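Local atomic coordinates of PKS (Streptomyces albus, PDB entry 4OQJ), a protein that probably catalyses carbon-carbon bond formation that extends an acyl chain with a unit held on an acyl carrier protein, as a ketosynthase domain of the oxazolomycin polyketide synthase. Residues Phe348-Leu362 with Ile406-Glu418. Numbering follows the deposited sequence.
Sequences FNREGAALAPGSCAL and IDFAAGPFYVGTE
Cys-360 N donates to Pro-412 O at 2.9 Å, and Tyr-414 N returns a bond to Cys-360 O. This alternation illustrates parallel beta pairing: strand 413-415 joins strand 360-363 as an outermost strand of the mixed sheet in a thiolase-type ketosynthase fold. The ladder continues through weak bonds from Leu-362 N to Tyr-414 O and Gly-416 N to Leu-362 O. Ahead of the strands, the amide of Asn-349 works at both ends: ND2 reaches Ala-410 O (2.9 Å), while OD1 accepts Leu-355 N within its own segment. Together they fix the rotation of the amide and tie the segment leading into strand 360-363 to the 3-10 turn 408-410.

Packing then divides between two sheet faces. On one, Ala-361 CB lies 3.7 Å from Tyr-414 OH; chi1 of 78° sets the tyrosine CG between its backbone N and carbonyl carbon, and its ring runs back alongside the Gly-358 to Ala-361 backbone. On the other, Phe-413 carries Pro-412 CG over one face and meets Cys-360 SG obliquely. Its edge makes a T-shaped stack with Phe-348, planes at 69°, placing Phe-413 CZ 3.5 Å above the centre of the Phe-348 ring.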
ATOM      1  N   PHE A 348     -19.068  20.221   0.872  1.00 18.94           N
ATOM      2  CA  PHE A 348     -20.497  19.962   0.834  1.00 21.04           C
ATOM      3  C   PHE A 348     -21.244  21.033   0.033  1.00 25.30           C
ATOM      4  O   PHE A 348     -22.230  20.720  -0.628  1.00 26.50           O
ATOM      5  CB  PHE A 348     -21.069  19.852   2.261  1.00 21.12           C
ATOM      6  CG  PHE A 348     -20.989  18.452   2.840  1.00 20.64           C
ATOM      7  CD1 PHE A 348     -19.770  17.803   2.973  1.00 18.42           C
ATOM      8  CD2 PHE A 348     -22.138  17.790   3.248  1.00 22.90           C
ATOM      9  CE1 PHE A 348     -19.701  16.510   3.502  1.00 17.71           C
ATOM     10  CE2 PHE A 348     -22.077  16.508   3.777  1.00 20.25           C
ATOM     11  CZ  PHE A 348     -20.854  15.865   3.903  1.00 17.67           C
ATOM     12  N   ASN A 349     -20.754  22.271   0.063  1.00 23.76           N
ATOM     13  CA  ASN A 349     -21.429  23.394  -0.605  1.00 29.22           C
ATOM     14  C   ASN A 349     -20.936  23.638  -2.029  1.00 33.67           C
ATOM     15  O   ASN A 349     -21.293  24.636  -2.648  1.00 34.73           O
ATOM     16  CB  ASN A 349     -21.241  24.692   0.193  1.00 33.08           C
ATOM     17  CG  ASN A 349     -21.971  24.685   1.525  1.00 41.44           C
ATOM     18  OD1 ASN A 349     -23.028  24.066   1.673  1.00 46.89           O
ATOM     19  ND2 ASN A 349     -21.411  25.393   2.501  1.00 43.29           N
ATOM     20  N   ARG A 350     -20.105  22.739  -2.547  1.00 32.75           N
ATOM     21  CA  ARG A 350     -19.386  23.013  -3.787  1.00 38.68           C
ATOM     22  C   ARG A 350     -20.296  23.140  -5.019  1.00 45.72           C
ATOM     23  O   ARG A 350     -19.927  23.794  -5.992  1.00 41.39           O
ATOM     24  CB  ARG A 350     -18.337  21.926  -4.033  1.00 33.56           C
ATOM     25  CG  ARG A 350     -18.899  20.564  -4.453  1.00 30.78           C
ATOM     26  CD  ARG A 350     -17.791  19.501  -4.547  1.00 28.15           C
ATOM     27  NE  ARG A 350     -18.312  18.204  -4.992  1.00 29.47           N
ATOM     28  CZ  ARG A 350     -18.882  17.306  -4.189  1.00 30.16           C
ATOM     29  NH1 ARG A 350     -19.010  17.549  -2.891  1.00 27.14           N
ATOM     30  NH2 ARG A 350     -19.331  16.163  -4.682  1.00 35.66           N
ATOM     31  N   GLU A 351     -21.475  22.526  -4.975  1.00 57.64           N
ATOM     32  CA  GLU A 351     -22.352  22.475  -6.148  1.00 67.12           C
ATOM     33  C   GLU A 351     -23.407  23.583  -6.131  1.00 66.21           C
ATOM     34  O   GLU A 351     -24.400  23.515  -6.854  1.00 63.64           O
ATOM     35  CB  GLU A 351     -23.036  21.107  -6.239  1.00 73.69           C
ATOM     36  N   GLY A 352     -23.186  24.606  -5.312  1.00 66.57           N
ATOM     37  CA  GLY A 352     -24.088  25.738  -5.256  1.00 75.20           C
ATOM     38  C   GLY A 352     -23.867  26.582  -4.019  1.00 81.48           C
ATOM     39  O   GLY A 352     -22.746  27.017  -3.742  1.00 78.56           O
ATOM     40  N   ALA A 353     -24.948  26.820  -3.282  1.00 88.53           N
ATOM     41  CA  ALA A 353     -24.885  27.559  -2.027  1.00 88.48           C
ATOM     42  C   ALA A 353     -25.079  26.606  -0.851  1.00 79.74           C
ATOM     43  O   ALA A 353     -24.970  25.382  -1.004  1.00 72.02           O
ATOM     44  CB  ALA A 353     -25.935  28.672  -2.008  1.00 92.64           C
ATOM     45  N   ALA A 354     -25.372  27.172   0.315  1.00 77.78           N
ATOM     46  CA  ALA A 354     -25.426  26.405   1.552  1.00 73.79           C
ATOM     47  C   ALA A 354     -26.529  25.346   1.548  1.00 62.46           C
ATOM     48  O   ALA A 354     -27.624  25.560   1.016  1.00 48.14           O
ATOM     49  CB  ALA A 354     -25.612  27.348   2.738  1.00 74.53           C
ATOM     50  N   LEU A 355     -26.221  24.195   2.136  1.00 57.59           N
ATOM     51  CA  LEU A 355     -27.235  23.191   2.421  1.00 50.14           C
ATOM     52  C   LEU A 355     -28.003  23.638   3.666  1.00 48.50           C
ATOM     53  O   LEU A 355     -27.581  24.565   4.359  1.00 49.68           O
ATOM     54  CB  LEU A 355     -26.599  21.816   2.631  1.00 42.61           C
ATOM     55  CG  LEU A 355     -25.721  21.284   1.493  1.00 35.19           C
ATOM     56  CD1 LEU A 355     -25.164  19.938   1.856  1.00 31.63           C
ATOM     57  CD2 LEU A 355     -26.512  21.170   0.205  1.00 35.55           C
ATOM     58  N   ALA A 356     -29.119  22.979   3.950  1.00 43.47           N
ATOM     59  CA  ALA A 356     -29.930  23.322   5.116  1.00 40.14           C
ATOM     60  C   ALA A 356     -29.126  23.217   6.414  1.00 37.09           C
ATOM     61  O   ALA A 356     -28.483  22.193   6.663  1.00 34.22           O
ATOM     62  CB  ALA A 356     -31.146  22.423   5.188  1.00 38.45           C
ATOM     63  N   PRO A 357     -29.159  24.267   7.250  1.00 39.12           N
ATOM     64  CA  PRO A 357     -28.461  24.167   8.539  1.00 35.44           C
ATOM     65  C   PRO A 357     -29.039  23.091   9.449  1.00 33.32           C
ATOM     66  O   PRO A 357     -30.240  22.866   9.462  1.00 32.12           O
ATOM     67  CB  PRO A 357     -28.647  25.557   9.158  1.00 38.22           C
ATOM     68  CG  PRO A 357     -29.795  26.152   8.441  1.00 42.04           C
ATOM     69  CD  PRO A 357     -29.743  25.603   7.052  1.00 43.64           C
ATOM     70  N   GLY A 358     -28.160  22.430  10.197  1.00 30.49           N
ATOM     71  CA  GLY A 358     -28.556  21.399  11.129  1.00 28.87           C
ATOM     72  C   GLY A 358     -29.058  20.129  10.467  1.00 29.36           C
ATOM     73  O   GLY A 358     -29.772  19.367  11.102  1.00 31.66           O
ATOM     74  N   SER A 359     -28.681  19.884   9.213  1.00 27.96           N
ATOM     75  CA  SER A 359     -29.216  18.741   8.476  1.00 27.93           C
ATOM     76  C   SER A 359     -28.254  17.549   8.364  1.00 28.31           C
ATOM     77  O   SER A 359     -28.656  16.488   7.881  1.00 29.49           O
ATOM     78  CB  SER A 359     -29.635  19.172   7.071  1.00 29.03           C
ATOM     79  OG  SER A 359     -28.527  19.624   6.316  1.00 29.34           O
ATOM     80  N   CYS A 360     -26.998  17.716   8.782  1.00 26.95           N
ATOM     81  CA  CYS A 360     -26.051  16.594   8.833  1.00 25.30           C
ATOM     82  C   CYS A 360     -25.353  16.539  10.186  1.00 23.41           C
ATOM     83  O   CYS A 360     -24.676  17.472  10.589  1.00 23.99           O
ATOM     84  CB  CYS A 360     -25.006  16.688   7.706  1.00 22.02           C
ATOM     85  SG  CYS A 360     -23.881  15.261   7.580  1.00 20.74           S
ATOM     86  N   ALA A 361     -25.508  15.420  10.877  1.00 22.22           N
ATOM     87  CA  ALA A 361     -24.857  15.228  12.159  1.00 21.61           C
ATOM     88  C   ALA A 361     -23.357  15.029  11.978  1.00 19.91           C
ATOM     89  O   ALA A 361     -22.894  14.490  10.969  1.00 20.18           O
ATOM     90  CB  ALA A 361     -25.465  14.041  12.885  1.00 23.18           C
ATOM     91  N   LEU A 362     -22.612  15.478  12.979  1.00 19.60           N
ATOM     92  CA  LEU A 362     -21.160  15.436  12.992  1.00 18.63           C
ATOM     93  C   LEU A 362     -20.711  14.895  14.344  1.00 18.79           C
ATOM     94  O   LEU A 362     -21.266  15.266  15.377  1.00 22.45           O
ATOM     95  CB  LEU A 362     -20.594  16.843  12.742  1.00 20.64           C
ATOM     96  CG  LEU A 362     -19.093  17.033  12.592  1.00 20.34           C
ATOM     97  CD1 LEU A 362     -18.592  16.446  11.283  1.00 18.28           C
ATOM     98  CD2 LEU A 362     -18.751  18.530  12.684  1.00 23.65           C
ATOM     99  N   ILE A 406     -15.612  27.903  14.975  1.00 32.89           N
ATOM    100  CA  ILE A 406     -16.107  26.962  13.967  1.00 28.86           C
ATOM    101  C   ILE A 406     -17.312  27.563  13.264  1.00 31.45           C
ATOM    102  O   ILE A 406     -18.286  27.955  13.913  1.00 33.01           O
ATOM    103  CB  ILE A 406     -16.520  25.612  14.574  1.00 27.66           C
ATOM    104  CG1 ILE A 406     -15.324  24.934  15.254  1.00 28.10           C
ATOM    105  CG2 ILE A 406     -17.094  24.699  13.488  1.00 26.37           C
ATOM    106  CD1 ILE A 406     -15.678  23.641  15.997  1.00 30.61           C
ATOM    107  N   ASP A 407     -17.266  27.607  11.938  1.00 30.63           N
ATOM    108  CA  ASP A 407     -18.343  28.217  11.163  1.00 31.43           C
ATOM    109  C   ASP A 407     -19.462  27.213  10.805  1.00 28.49           C
ATOM    110  O   ASP A 407     -19.666  26.882   9.635  1.00 27.24           O
ATOM    111  CB  ASP A 407     -17.764  28.849   9.896  1.00 37.08           C
ATOM    112  CG  ASP A 407     -18.664  29.934   9.325  1.00 47.77           C
ATOM    113  OD1 ASP A 407     -19.806  30.096   9.812  1.00 49.12           O
ATOM    114  OD2 ASP A 407     -18.227  30.621   8.382  1.00 55.42           O
ATOM    115  N   PHE A 408     -20.195  26.740  11.816  1.00 26.92           N
ATOM    116  CA  PHE A 408     -21.280  25.788  11.581  1.00 29.80           C
ATOM    117  C   PHE A 408     -22.358  26.395  10.682  1.00 31.23           C
ATOM    118  O   PHE A 408     -22.900  25.722   9.804  1.00 27.66           O
ATOM    119  CB  PHE A 408     -21.914  25.327  12.909  1.00 30.52           C
ATOM    120  CG  PHE A 408     -21.078  24.334  13.677  1.00 30.42           C
ATOM    121  CD1 PHE A 408     -20.897  23.049  13.201  1.00 30.48           C
ATOM    122  CD2 PHE A 408     -20.484  24.685  14.876  1.00 32.34           C
ATOM    123  CE1 PHE A 408     -20.133  22.131  13.904  1.00 29.56           C
ATOM    124  CE2 PHE A 408     -19.721  23.772  15.583  1.00 29.50           C
ATOM    125  CZ  PHE A 408     -19.544  22.494  15.095  1.00 29.73           C
ATOM    126  N   ALA A 409     -22.656  27.671  10.898  1.00 32.35           N
ATOM    127  CA  ALA A 409     -23.743  28.332  10.186  1.00 33.46           C
ATOM    128  C   ALA A 409     -23.513  28.379   8.679  1.00 31.83           C
ATOM    129  O   ALA A 409     -24.455  28.540   7.913  1.00 33.43           O
ATOM    130  CB  ALA A 409     -23.935  29.739  10.723  1.00 36.39           C
ATOM    131  N   ALA A 410     -22.266  28.227   8.249  1.00 31.02           N
ATOM    132  CA  ALA A 410     -21.949  28.261   6.823  1.00 32.82           C
ATOM    133  C   ALA A 410     -22.299  26.953   6.112  1.00 34.06           C
ATOM    134  O   ALA A 410     -22.146  26.840   4.890  1.00 32.97           O
ATOM    135  CB  ALA A 410     -20.474  28.577   6.627  1.00 35.08           C
ATOM    136  N   GLY A 411     -22.743  25.955   6.871  1.00 34.22           N
ATOM    137  CA  GLY A 411     -22.979  24.639   6.307  1.00 31.54           C
ATOM    138  C   GLY A 411     -24.067  23.871   7.030  1.00 29.40           C
ATOM    139  O   GLY A 411     -24.776  24.425   7.873  1.00 27.43           O
ATOM    140  N   PRO A 412     -24.192  22.577   6.712  1.00 26.05           N
ATOM    141  CA  PRO A 412     -25.277  21.735   7.231  1.00 26.16           C
ATOM    142  C   PRO A 412     -24.998  21.068   8.583  1.00 26.97           C
ATOM    143  O   PRO A 412     -25.873  20.374   9.108  1.00 25.70           O
ATOM    144  CB  PRO A 412     -25.412  20.670   6.145  1.00 24.68           C
ATOM    145  CG  PRO A 412     -23.979  20.467   5.686  1.00 23.39           C
ATOM    146  CD  PRO A 412     -23.325  21.837   5.776  1.00 23.47           C
ATOM    147  N   PHE A 413     -23.809  21.260   9.141  1.00 24.70           N
ATOM    148  CA  PHE A 413     -23.378  20.423  10.258  1.00 23.06           C
ATOM    149  C   PHE A 413     -23.826  20.911  11.625  1.00 24.24           C
ATOM    150  O   PHE A 413     -23.991  22.103  11.865  1.00 24.56           O
ATOM    151  CB  PHE A 413     -21.857  20.277  10.225  1.00 21.16           C
ATOM    152  CG  PHE A 413     -21.378  19.690   8.949  1.00 21.47           C
ATOM    153  CD1 PHE A 413     -21.651  18.362   8.652  1.00 20.36           C
ATOM    154  CD2 PHE A 413     -20.725  20.468   8.008  1.00 20.23           C
ATOM    155  CE1 PHE A 413     -21.256  17.807   7.467  1.00 20.61           C
ATOM    156  CE2 PHE A 413     -20.330  19.918   6.805  1.00 19.40           C
ATOM    157  CZ  PHE A 413     -20.594  18.584   6.533  1.00 19.35           C
ATOM    158  N   TYR A 414     -24.026  19.942  12.504  1.00 23.30           N
ATOM    159  CA  TYR A 414     -24.291  20.177  13.906  1.00 24.88           C
ATOM    160  C   TYR A 414     -23.751  18.953  14.649  1.00 23.10           C
ATOM    161  O   TYR A 414     -23.718  17.843  14.096  1.00 22.22           O
ATOM    162  CB  TYR A 414     -25.797  20.374  14.169  1.00 28.45           C
ATOM    163  CG  TYR A 414     -26.566  19.068  14.181  1.00 27.40           C
ATOM    164  CD1 TYR A 414     -27.004  18.475  12.999  1.00 25.80           C
ATOM    165  CD2 TYR A 414     -26.838  18.414  15.380  1.00 28.98           C
ATOM    166  CE1 TYR A 414     -27.700  17.263  13.017  1.00 26.36           C
ATOM    167  CE2 TYR A 414     -27.526  17.216  15.409  1.00 27.87           C
ATOM    168  CZ  TYR A 414     -27.951  16.642  14.233  1.00 28.91           C
ATOM    169  OH  TYR A 414     -28.633  15.451  14.295  1.00 30.55           O
ATOM    170  N   VAL A 415     -23.328  19.146  15.889  1.00 23.56           N
ATOM    171  CA  VAL A 415     -22.788  18.048  16.678  1.00 23.78           C
ATOM    172  C   VAL A 415     -23.919  17.302  17.389  1.00 25.80           C
ATOM    173  O   VAL A 415     -24.565  17.848  18.276  1.00 24.07           O
ATOM    174  CB  VAL A 415     -21.765  18.558  17.703  1.00 23.44           C
ATOM    175  CG1 VAL A 415     -21.199  17.401  18.523  1.00 24.42           C
ATOM    176  CG2 VAL A 415     -20.639  19.320  16.995  1.00 23.27           C
ATOM    177  N   GLY A 416     -24.170  16.060  16.985  1.00 26.61           N
ATOM    178  CA  GLY A 416     -25.200  15.252  17.620  1.00 28.94           C
ATOM    179  C   GLY A 416     -24.748  14.759  18.984  1.00 25.10           C
ATOM    180  O   GLY A 416     -23.634  14.234  19.121  1.00 21.76           O
ATOM    181  N   THR A 417     -25.598  14.922  19.992  1.00 24.48           N
ATOM    182  CA  THR A 417     -25.258  14.528  21.354  1.00 25.17           C
ATOM    183  C   THR A 417     -26.285  13.558  21.954  1.00 27.20           C
ATOM    184  O   THR A 417     -26.351  13.409  23.171  1.00 29.59           O
ATOM    185  CB  THR A 417     -25.145  15.751  22.280  1.00 29.65           C
ATOM    186  OG1 THR A 417     -26.376  16.479  22.253  1.00 30.00           O
ATOM    187  CG2 THR A 417     -24.018  16.661  21.839  1.00 31.04           C
ATOM    188  N   GLU A 418     -27.063  12.887  21.107  1.00 27.88           N
ATOM    189  CA  GLU A 418     -28.134  12.009  21.589  1.00 32.59           C
ATOM    190  C   GLU A 418     -28.089  10.651  20.926  1.00 30.64           C
ATOM    191  O   GLU A 418     -27.759  10.530  19.744  1.00 30.59           O
ATOM    192  CB  GLU A 418     -29.527  12.603  21.324  1.00 40.12           C
ATOM    193  CG  GLU A 418     -29.635  14.106  21.313  1.00 50.36           C
ATOM    194  CD  GLU A 418     -30.947  14.573  20.684  1.00 53.73           C
ATOM    195  OE1 GLU A 418     -32.017  14.239  21.237  1.00 49.36           O
ATOM    196  OE2 GLU A 418     -30.910  15.250  19.630  1.00 52.55           O
TER
HETATM  197  O   HOH W   1     -25.495  23.786  10.314  1.00 21.87           O
HETATM  198  O   HOH W   2     -22.693  13.270  16.628  1.00 18.76           O